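Local coordinates for Ufm1-specific protease (Caenorhabditis elegans, PDB 5EJJ), which cleaves the peptide bond at the C-terminal glycine of the ubiquitin-like modifier Ufm1 as a thiol protease, and is needed to localise certain odorant receptors to sensory cilia, at residues 463-468 with 554-559; 494-499 with 549-554; 405-410 with 487-492. One frame throughout, in Å; residues are numbered along the deposited sequence.

Interaction 1: residues 463-468 with 554-559; sequences RFIATN and MVLPQP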
loop_
_atom_site.group_PDB
_atom_site.type_symbol
_atom_site.label_atom_id
_atom_site.label_comp_id
_atom_site.label_asym_id
_atom_site.label_seq_id
_atom_site.Cartn_x
_atom_site.Cartn_y
_atom_site.Cartn_z
ATOM N N ARG A 463 -24.434 9.194 -1.156
ATOM C CA ARG A 463 -25.641 8.781 -0.455
ATOM C C ARG A 463 -25.793 9.628 0.810
ATOM O O ARG A 463 -24.801 10.058 1.415
ATOM C CB ARG A 463 -25.626 7.288 -0.155
ATOM C CG ARG A 463 -25.985 6.467 -1.382
ATOM C CD ARG A 463 -25.954 4.962 -1.119
ATOM N NE ARG A 463 -26.704 4.583 0.078
ATOM C CZ ARG A 463 -27.155 3.354 0.311
ATOM N NH1 ARG A 463 -26.941 2.392 -0.579
ATOM N NH2 ARG A 463 -27.826 3.088 1.425
ATOM N N PHE A 464 -27.039 9.902 1.189
ATOM C CA PHE A 464 -27.291 10.827 2.285
ATOM C C PHE A 464 -27.962 10.126 3.464
ATOM O O PHE A 464 -28.781 9.220 3.284
ATOM C CB PHE A 464 -28.144 12.009 1.805
ATOM C CG PHE A 464 -27.595 12.711 0.591
ATOM C CD1 PHE A 464 -26.876 13.889 0.720
ATOM C CD2 PHE A 464 -27.814 12.197 -0.681
ATOM C CE1 PHE A 464 -26.380 14.538 -0.393
ATOM C CE2 PHE A 464 -27.310 12.834 -1.801
ATOM C CZ PHE A 464 -26.598 14.007 -1.659
ATOM N N ILE A 465 -27.592 10.548 4.669
ATOM C CA ILE A 465 -28.218 10.064 5.893
ATOM C C ILE A 465 -28.607 11.263 6.758
ATOM O O ILE A 465 -27.745 11.985 7.269
ATOM C CB ILE A 465 -27.282 9.115 6.671
ATOM C CG1 ILE A 465 -27.345 7.703 6.097
ATOM C CG2 ILE A 465 -27.655 9.050 8.131
ATOM C CD1 ILE A 465 -26.452 6.739 6.850
ATOM N N ALA A 466 -29.913 11.477 6.906
ATOM C CA ALA A 466 -30.428 12.636 7.636
ATOM C C ALA A 466 -31.104 12.293 8.974
ATOM O O ALA A 466 -31.730 11.242 9.146
ATOM C CB ALA A 466 -31.347 13.448 6.751
ATOM N N THR A 467 -30.992 13.218 9.914
ATOM C CA THR A 467 -31.231 12.913 11.308
ATOM C C THR A 467 -31.931 14.070 12.034
ATOM O O THR A 467 -31.592 15.229 11.814
ATOM C CB THR A 467 -29.867 12.588 11.966
ATOM O OG1 THR A 467 -29.555 11.200 11.773
ATOM C CG2 THR A 467 -29.866 12.913 13.433
ATOM N N ASN A 468 -32.906 13.751 12.890
ATOM C CA ASN A 468 -33.616 14.768 13.685
ATOM C C ASN A 468 -32.869 15.185 14.950
ATOM O O ASN A 468 -32.977 16.325 15.379
ATOM C CB ASN A 468 -35.042 14.320 14.059
ATOM C CG ASN A 468 -35.966 14.163 12.841
ATOM O OD1 ASN A 468 -37.124 13.761 12.972
ATOM N ND2 ASN A 468 -35.450 14.469 11.658
ATOM N N MET A 554 -25.484 13.757 6.897
ATOM C CA MET A 554 -24.333 12.882 6.658
ATOM C C MET A 554 -24.148 12.604 5.162
ATOM O O MET A 554 -25.080 12.146 4.470
ATOM C CB MET A 554 -24.512 11.560 7.413
ATOM C CG MET A 554 -23.481 11.302 8.500
ATOM S SD MET A 554 -23.995 10.063 9.733
ATOM C CE MET A 554 -25.558 10.746 10.275
ATOM N N VAL A 555 -22.950 12.891 4.654
ATOM C CA VAL A 555 -22.640 12.582 3.257
ATOM C C VAL A 555 -21.672 11.399 3.174
ATOM O O VAL A 555 -20.669 11.340 3.899
ATOM C CB VAL A 555 -22.165 13.828 2.446
ATOM C CG1 VAL A 555 -21.216 14.679 3.253
ATOM C CG2 VAL A 555 -21.522 13.411 1.135
ATOM N N LEU A 556 -22.026 10.459 2.297
ATOM C CA LEU A 556 -21.446 9.127 2.218
ATOM C C LEU A 556 -20.940 8.861 0.811
ATOM O O LEU A 556 -21.681 8.310 -0.019
ATOM C CB LEU A 556 -22.520 8.092 2.538
ATOM C CG LEU A 556 -22.629 7.611 3.981
ATOM C CD1 LEU A 556 -22.760 8.758 4.936
ATOM C CD2 LEU A 556 -23.797 6.666 4.129
ATOM N N PRO A 557 -19.677 9.236 0.532
ATOM C CA PRO A 557 -19.136 9.171 -0.831
ATOM C C PRO A 557 -19.117 7.765 -1.413
ATOM O O PRO A 557 -18.755 6.807 -0.724
ATOM C CB PRO A 557 -17.724 9.724 -0.660
ATOM C CG PRO A 557 -17.815 10.615 0.562
ATOM C CD PRO A 557 -18.730 9.867 1.467
ATOM N N GLN A 558 -19.537 7.638 -2.664
ATOM C CA GLN A 558 -19.552 6.334 -3.322
ATOM C C GLN A 558 -18.443 6.281 -4.362
ATOM O O GLN A 558 -18.351 7.146 -5.235
ATOM C CB GLN A 558 -20.899 6.059 -4.009
ATOM C CG GLN A 558 -22.143 6.387 -3.189
ATOM C CD GLN A 558 -22.418 5.376 -2.088
ATOM O OE1 GLN A 558 -22.903 4.272 -2.346
ATOM N NE2 GLN A 558 -22.117 5.757 -0.852
ATOM N N PRO A 559 -17.594 5.255 -4.284
ATOM C CA PRO A 559 -16.517 5.110 -5.265
ATOM C C PRO A 559 -17.063 4.445 -6.520
ATOM O O PRO A 559 -17.984 3.618 -6.419
ATOM C CB PRO A 559 -15.530 4.166 -4.563
ATOM C CG PRO A 559 -16.069 3.975 -3.156
ATOM C CD PRO A 559 -17.536 4.208 -3.256
#
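Ile465 and Met554 face each other on one side of two antiparallel strands, and the two branches of the isoleucine divide the work. With CG1 anti to the carbonyl carbon (chi1 -82°), the CG2 branch meets the methyl CE of Met554 at 3.4 Å, while the other branch extends along the sheet until CD1 lies 3.8 Å from Leu556 CD2. Met554 turns at its last torsion, which brings its methyl back against the isoleucine. Helix 477-484 lies on this side too, with Glu479 touching Ile465, Leu480 touching Met554 and His483 touching Leu556. The opposite face carries Phe464 and Val555, a non-hydrogen-bonded pair. This is the central antiparallel sheet of a peptidase C78 domain, a clan CA cysteine protease, and strand 462-467 runs along one flank of strand 552-557. Between the strands, Ile465 N donates to Met554 O (3.0 Å) on a lone pair of the carbonyl, and Leu556 N to Arg463 O (2.9 Å). At the next step Leu556 O is gripped twice: Arg463 N (3.1 Å) and the amide nitrogen NE2 of Gln558 (2.7 Å) approach from opposite faces of its carbonyl plane. That second bond fixes the Gln558 amide, and the arginine shaft passes across it with Arg463 CD 3.4 Å from Gln558 OE1, the guanidinium and amide planes standing 34° apart.

Interaction 2: residues 494-499 with 549-554; sequences GGNMLA and DHFYNM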
loop_
_atom_site.group_PDB
_atom_site.type_symbol
_atom_site.label_atom_id
_atom_site.label_comp_id
_atom_site.label_asym_id
_atom_site.label_seq_id
_atom_site.Cartn_x
_atom_site.Cartn_y
_atom_site.Cartn_z
ATOM N N GLY A 494 -22.516 16.373 9.014
ATOM C CA GLY A 494 -22.955 17.757 9.039
ATOM C C GLY A 494 -23.578 18.083 10.376
ATOM O O GLY A 494 -24.790 17.933 10.569
ATOM N N GLY A 495 -22.727 18.517 11.305
ATOM C CA GLY A 495 -23.153 18.909 12.637
ATOM C C GLY A 495 -23.973 20.158 12.511
ATOM O O GLY A 495 -24.188 20.628 11.392
ATOM N N ASN A 496 -24.435 20.738 13.609
ATOM C CA ASN A 496 -25.230 21.934 13.365
ATOM C C ASN A 496 -24.451 23.219 13.078
ATOM O O ASN A 496 -24.623 23.826 12.011
ATOM C CB ASN A 496 -26.418 22.071 14.311
ATOM C CG ASN A 496 -27.580 21.185 13.872
ATOM O OD1 ASN A 496 -28.678 21.654 13.552
ATOM N ND2 ASN A 496 -27.320 19.883 13.826
ATOM N N MET A 497 -23.561 23.613 13.975
ATOM C CA MET A 497 -22.694 24.725 13.625
ATOM C C MET A 497 -21.367 24.215 13.066
ATOM O O MET A 497 -20.593 24.975 12.479
ATOM C CB MET A 497 -22.492 25.666 14.816
ATOM C CG MET A 497 -23.727 26.544 15.141
ATOM S SD MET A 497 -24.439 27.507 13.767
ATOM C CE MET A 497 -25.689 28.429 14.638
ATOM N N LEU A 498 -21.137 22.912 13.219
ATOM C CA LEU A 498 -19.823 22.314 12.982
ATOM C C LEU A 498 -19.811 21.159 11.980
ATOM O O LEU A 498 -20.843 20.574 11.673
ATOM C CB LEU A 498 -19.230 21.850 14.314
ATOM C CG LEU A 498 -18.885 23.017 15.238
ATOM C CD1 LEU A 498 -18.404 22.531 16.599
ATOM C CD2 LEU A 498 -17.843 23.915 14.559
ATOM N N ALA A 499 -18.623 20.844 11.471
ATOM C CA ALA A 499 -18.448 19.731 10.539
ATOM C C ALA A 499 -17.320 18.824 11.012
ATOM O O ALA A 499 -16.244 19.308 11.373
ATOM C CB ALA A 499 -18.158 20.246 9.130
ATOM N N ASP A 549 -30.155 18.236 20.755
ATOM C CA ASP A 549 -31.150 19.272 20.499
ATOM C C ASP A 549 -31.282 19.536 18.998
ATOM O O ASP A 549 -32.325 19.983 18.521
ATOM C CB ASP A 549 -30.765 20.563 21.238
ATOM C CG ASP A 549 -30.091 20.296 22.591
ATOM O OD1 ASP A 549 -30.481 19.327 23.284
ATOM O OD2 ASP A 549 -29.164 21.057 22.963
ATOM N N HIS A 550 -30.220 19.217 18.262
ATOM C CA HIS A 550 -30.069 19.613 16.862
ATOM C C HIS A 550 -30.201 18.481 15.845
ATOM O O HIS A 550 -30.246 17.311 16.213
ATOM C CB HIS A 550 -28.708 20.253 16.683
ATOM C CG HIS A 550 -28.546 21.537 17.425
ATOM N ND1 HIS A 550 -27.907 21.614 18.643
ATOM C CD2 HIS A 550 -28.936 22.796 17.118
ATOM C CE1 HIS A 550 -27.911 22.868 19.057
ATOM N NE2 HIS A 550 -28.528 23.605 18.151
ATOM N N PHE A 551 -30.249 18.841 14.561
ATOM C CA PHE A 551 -30.402 17.855 13.488
ATOM C C PHE A 551 -29.106 17.701 12.704
ATOM O O PHE A 551 -28.411 18.680 12.471
ATOM C CB PHE A 551 -31.587 18.199 12.569
ATOM C CG PHE A 551 -31.267 19.180 11.481
ATOM C CD1 PHE A 551 -31.467 20.532 11.671
ATOM C CD2 PHE A 551 -30.792 18.744 10.246
ATOM C CE1 PHE A 551 -31.176 21.436 10.650
ATOM C CE2 PHE A 551 -30.482 19.641 9.234
ATOM C CZ PHE A 551 -30.687 20.983 9.424
ATOM N N TYR A 552 -28.775 16.477 12.302
ATOM C CA TYR A 552 -27.483 16.214 11.662
ATOM C C TYR A 552 -27.630 15.647 10.248
ATOM O O TYR A 552 -28.465 14.772 10.015
ATOM C CB TYR A 552 -26.664 15.252 12.516
ATOM C CG TYR A 552 -25.967 15.881 13.705
ATOM C CD1 TYR A 552 -24.608 16.123 13.680
ATOM C CD2 TYR A 552 -26.655 16.195 14.865
ATOM C CE1 TYR A 552 -23.948 16.675 14.768
ATOM C CE2 TYR A 552 -25.998 16.755 15.959
ATOM C CZ TYR A 552 -24.642 16.996 15.893
ATOM O OH TYR A 552 -23.955 17.550 16.948
ATOM N N ASN A 553 -26.828 16.154 9.309
ATOM C CA ASN A 553 -26.746 15.574 7.962
ATOM C C ASN A 553 -25.423 14.803 7.717
ATOM O O ASN A 553 -24.377 15.129 8.289
ATOM C CB ASN A 553 -27.022 16.633 6.876
ATOM C CG ASN A 553 -28.522 16.773 6.543
ATOM O OD1 ASN A 553 -29.358 16.079 7.120
ATOM N ND2 ASN A 553 -28.856 17.675 5.616
ATOM N N MET A 554 -25.484 13.757 6.897
ATOM C CA MET A 554 -24.333 12.882 6.658
ATOM C C MET A 554 -24.148 12.604 5.162
ATOM O O MET A 554 -25.080 12.146 4.470
ATOM C CB MET A 554 -24.512 11.560 7.413
ATOM C CG MET A 554 -23.481 11.302 8.500
ATOM S SD MET A 554 -23.995 10.063 9.733
ATOM C CE MET A 554 -25.558 10.746 10.275
#
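Gly494 pairs with Asn553 in antiparallel fashion, giving and receiving one backbone bond. Asn553 N reaches Gly494 O at 3.0 Å, tilted 19° from the carbonyl plane; the return bond from Gly494 N to Asn553 O is modelled so short that its length is doubtful. The same Gly494 O also takes a CA-H contact from Tyr552 (CA to O 3.4 Å). After this one bridge the chain leaves the sheet at Gly495. The loop joins strands 491-494 and 499-507 of the papain-like sheet and runs close to the inferred active site. Asn496 comes next and turns its side chain back toward the other segment. Its amide is modelled with ND2 clashing with Phe551 O, which makes its exact setting uncertain and the placement of ND2 over one face of the Tyr552 ring doubtful. As built, Asn496 OD1 accepts a long, weak bond from Phe551 N at 3.4 Å, and the Phe551 ring comes nearest to OD1 with its CD1 (3.5 Å); both carry the same caution. His550 lies alongside the asparagine, His550 CG being 3.8 Å from Asn496 CB. The polar ends of His550 and Tyr552 are both held by Ser547: ND1 by its hydroxyl, OH by its backbone N. Farther on, Ala499 rests on Cys396 and Ala397 of helix 396-409.

Interaction 3: residues 405-410 with 487-492; sequences WSWFIL and SGTPVM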
loop_
_atom_site.group_PDB
_atom_site.type_symbol
_atom_site.label_atom_id
_atom_site.label_comp_id
_atom_site.label_asym_id
_atom_site.label_seq_id
_atom_site.Cartn_x
_atom_site.Cartn_y
_atom_site.Cartn_z
ATOM N N TRP A 405 -11.395 14.020 -0.217
ATOM C CA TRP A 405 -10.776 14.077 -1.535
ATOM C C TRP A 405 -9.515 13.247 -1.520
ATOM O O TRP A 405 -9.317 12.384 -2.381
ATOM C CB TRP A 405 -10.454 15.513 -1.960
ATOM C CG TRP A 405 -10.027 15.618 -3.405
ATOM C CD1 TRP A 405 -8.829 15.243 -3.927
ATOM C CD2 TRP A 405 -10.800 16.125 -4.503
ATOM N NE1 TRP A 405 -8.804 15.484 -5.278
ATOM C CE2 TRP A 405 -10.003 16.025 -5.657
ATOM C CE3 TRP A 405 -12.084 16.664 -4.618
ATOM C CZ2 TRP A 405 -10.443 16.438 -6.912
ATOM C CZ3 TRP A 405 -12.519 17.079 -5.870
ATOM C CH2 TRP A 405 -11.698 16.967 -6.997
ATOM N N SER A 406 -8.672 13.503 -0.526
ATOM C CA SER A 406 -7.401 12.812 -0.420
ATOM C C SER A 406 -7.603 11.298 -0.440
ATOM O O SER A 406 -6.792 10.564 -1.009
ATOM C CB SER A 406 -6.656 13.249 0.835
ATOM O OG SER A 406 -7.131 12.562 1.976
ATOM N N TRP A 407 -8.693 10.828 0.153
ATOM C CA TRP A 407 -8.970 9.397 0.126
ATOM C C TRP A 407 -9.125 8.925 -1.305
ATOM O O TRP A 407 -8.704 7.827 -1.638
ATOM C CB TRP A 407 -10.211 9.044 0.938
ATOM C CG TRP A 407 -10.549 7.588 0.992
ATOM C CD1 TRP A 407 -10.356 6.757 2.043
ATOM C CD2 TRP A 407 -11.172 6.798 -0.034
ATOM N NE1 TRP A 407 -10.804 5.491 1.740
ATOM C CE2 TRP A 407 -11.307 5.493 0.467
ATOM C CE3 TRP A 407 -11.621 7.062 -1.329
ATOM C CZ2 TRP A 407 -11.871 4.463 -0.275
ATOM C CZ3 TRP A 407 -12.180 6.021 -2.068
ATOM C CH2 TRP A 407 -12.303 4.748 -1.537
ATOM N N PHE A 408 -9.715 9.749 -2.161
ATOM C CA PHE A 408 -9.920 9.341 -3.552
ATOM C C PHE A 408 -8.635 9.287 -4.414
ATOM O O PHE A 408 -8.570 8.521 -5.393
ATOM C CB PHE A 408 -11.043 10.155 -4.216
ATOM C CG PHE A 408 -12.423 9.630 -3.915
ATOM C CD1 PHE A 408 -13.157 10.136 -2.848
ATOM C CD2 PHE A 408 -12.979 8.611 -4.688
ATOM C CE1 PHE A 408 -14.419 9.637 -2.563
ATOM C CE2 PHE A 408 -14.244 8.101 -4.407
ATOM C CZ PHE A 408 -14.962 8.611 -3.342
ATOM N N ILE A 409 -7.615 10.068 -4.069
ATOM C CA ILE A 409 -6.364 9.888 -4.782
ATOM C C ILE A 409 -5.572 8.730 -4.185
ATOM O O ILE A 409 -5.201 7.786 -4.898
ATOM C CB ILE A 409 -5.535 11.182 -4.948
ATOM C CG1 ILE A 409 -5.362 11.920 -3.633
ATOM C CG2 ILE A 409 -6.231 12.134 -5.925
ATOM C CD1 ILE A 409 -5.242 13.448 -3.838
ATOM N N LEU A 410 -5.394 8.742 -2.868
ATOM C CA LEU A 410 -4.658 7.674 -2.189
ATOM C C LEU A 410 -5.243 6.276 -2.409
ATOM O O LEU A 410 -4.676 5.286 -1.939
ATOM C CB LEU A 410 -4.538 7.964 -0.696
ATOM C CG LEU A 410 -3.267 8.737 -0.342
ATOM C CD1 LEU A 410 -3.048 9.862 -1.317
ATOM C CD2 LEU A 410 -3.297 9.287 1.067
ATOM N N SER A 487 -18.565 0.827 0.863
ATOM C CA SER A 487 -17.974 1.958 0.186
ATOM C C SER A 487 -16.674 2.345 0.894
ATOM O O SER A 487 -15.725 2.808 0.262
ATOM C CB SER A 487 -18.975 3.121 0.138
ATOM O OG SER A 487 -20.175 2.721 -0.513
ATOM N N GLY A 488 -16.637 2.135 2.206
ATOM C CA GLY A 488 -15.442 2.355 3.004
ATOM C C GLY A 488 -14.754 3.707 2.915
ATOM O O GLY A 488 -13.567 3.808 3.196
ATOM N N THR A 489 -15.496 4.742 2.535
ATOM C CA THR A 489 -14.971 6.111 2.452
ATOM C C THR A 489 -15.181 6.904 3.735
ATOM O O THR A 489 -16.092 6.600 4.511
ATOM C CB THR A 489 -15.670 6.860 1.348
ATOM O OG1 THR A 489 -17.088 6.648 1.478
ATOM C CG2 THR A 489 -15.209 6.334 0.008
ATOM N N PRO A 490 -14.348 7.928 3.967
ATOM C CA PRO A 490 -14.591 8.694 5.191
ATOM C C PRO A 490 -15.933 9.408 5.050
ATOM O O PRO A 490 -16.366 9.728 3.934
ATOM C CB PRO A 490 -13.438 9.707 5.229
ATOM C CG PRO A 490 -12.474 9.273 4.158
ATOM C CD PRO A 490 -13.287 8.525 3.145
ATOM N N VAL A 491 -16.601 9.623 6.176
ATOM C CA VAL A 491 -17.941 10.191 6.175
ATOM C C VAL A 491 -17.906 11.601 6.731
ATOM O O VAL A 491 -17.340 11.842 7.807
ATOM C CB VAL A 491 -18.901 9.314 7.004
ATOM C CG1 VAL A 491 -20.167 10.061 7.351
ATOM C CG2 VAL A 491 -19.218 8.040 6.240
ATOM N N MET A 492 -18.481 12.540 5.982
ATOM C CA MET A 492 -18.652 13.876 6.516
ATOM C C MET A 492 -19.991 13.979 7.229
ATOM O O MET A 492 -21.064 13.753 6.639
ATOM C CB MET A 492 -18.527 14.950 5.446
ATOM C CG MET A 492 -18.835 16.361 5.972
ATOM S SD MET A 492 -20.561 16.942 5.797
ATOM C CE MET A 492 -20.379 18.578 6.500
#
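One face of the Trp407 indole carries both Thr489 and Pro490: the methyl CG2 of Thr489 stands 3.6 Å from the centroid of the six-membered ring, 10° off its normal, and Pro490 CD lies 3.9 Å from that of the five-membered ring, 26° off. Both are CH-pi contacts. At the indole's edge, in its plane, is CG of Phe408, whose own ring receives Trp407 CE3 over the centre of one face, 3.6 Å above it, so that the two aromatic groups are braced against each other. The arrangement belongs to the helix-on-sheet core of a papain-like protease, in which helix 396-409, with Cys396, the inferred catalytic cysteine, at its start, packs by its far end against the chain leading into strand 491-494. A chi1 of -179°, which sets CG opposite the main-chain nitrogen, carries the indole toward residues 488-490. Replacing the tryptophan by an alanine would probably open a gap beneath Thr489 and Pro490 and leave the Phe408 ring without its edge-on neighbour, able to turn more easily. The Thr489 hydroxyl is bonded to Pro557 O, consistent with the methyl facing the indole, and its backbone O to His483 NE2. The same methyl reaches Phe408 CZ at 4.1 Å. Just before Thr489 in the chain, where Gly488 turns with positive phi, its carbonyl O comes obliquely to 3.5 Å from Trp407 NE1.

Strand 552-557 ties the three contacts together: interaction 1 lies along one flank, while strand 491-494, entered through interaction 3 and left through interaction 2, pairs with the other. Met554 is common to interactions 1 and 2, whose centres are about 12 Å apart, and the first pairing continues into the second where Thr467 O meets Tyr552 N at 3.1 Å. Interaction 3, centred about 13 Å from interaction 1, is joined to it by Val555 N to Met492 O (2.9 Å) and by packing of Pro557 CD on Pro490 O (3.4 Å). Only interaction 2 nears the inferred active site, with Gly495 about 8 Å from the side chain of Cys396 and about 9 Å from that of His522.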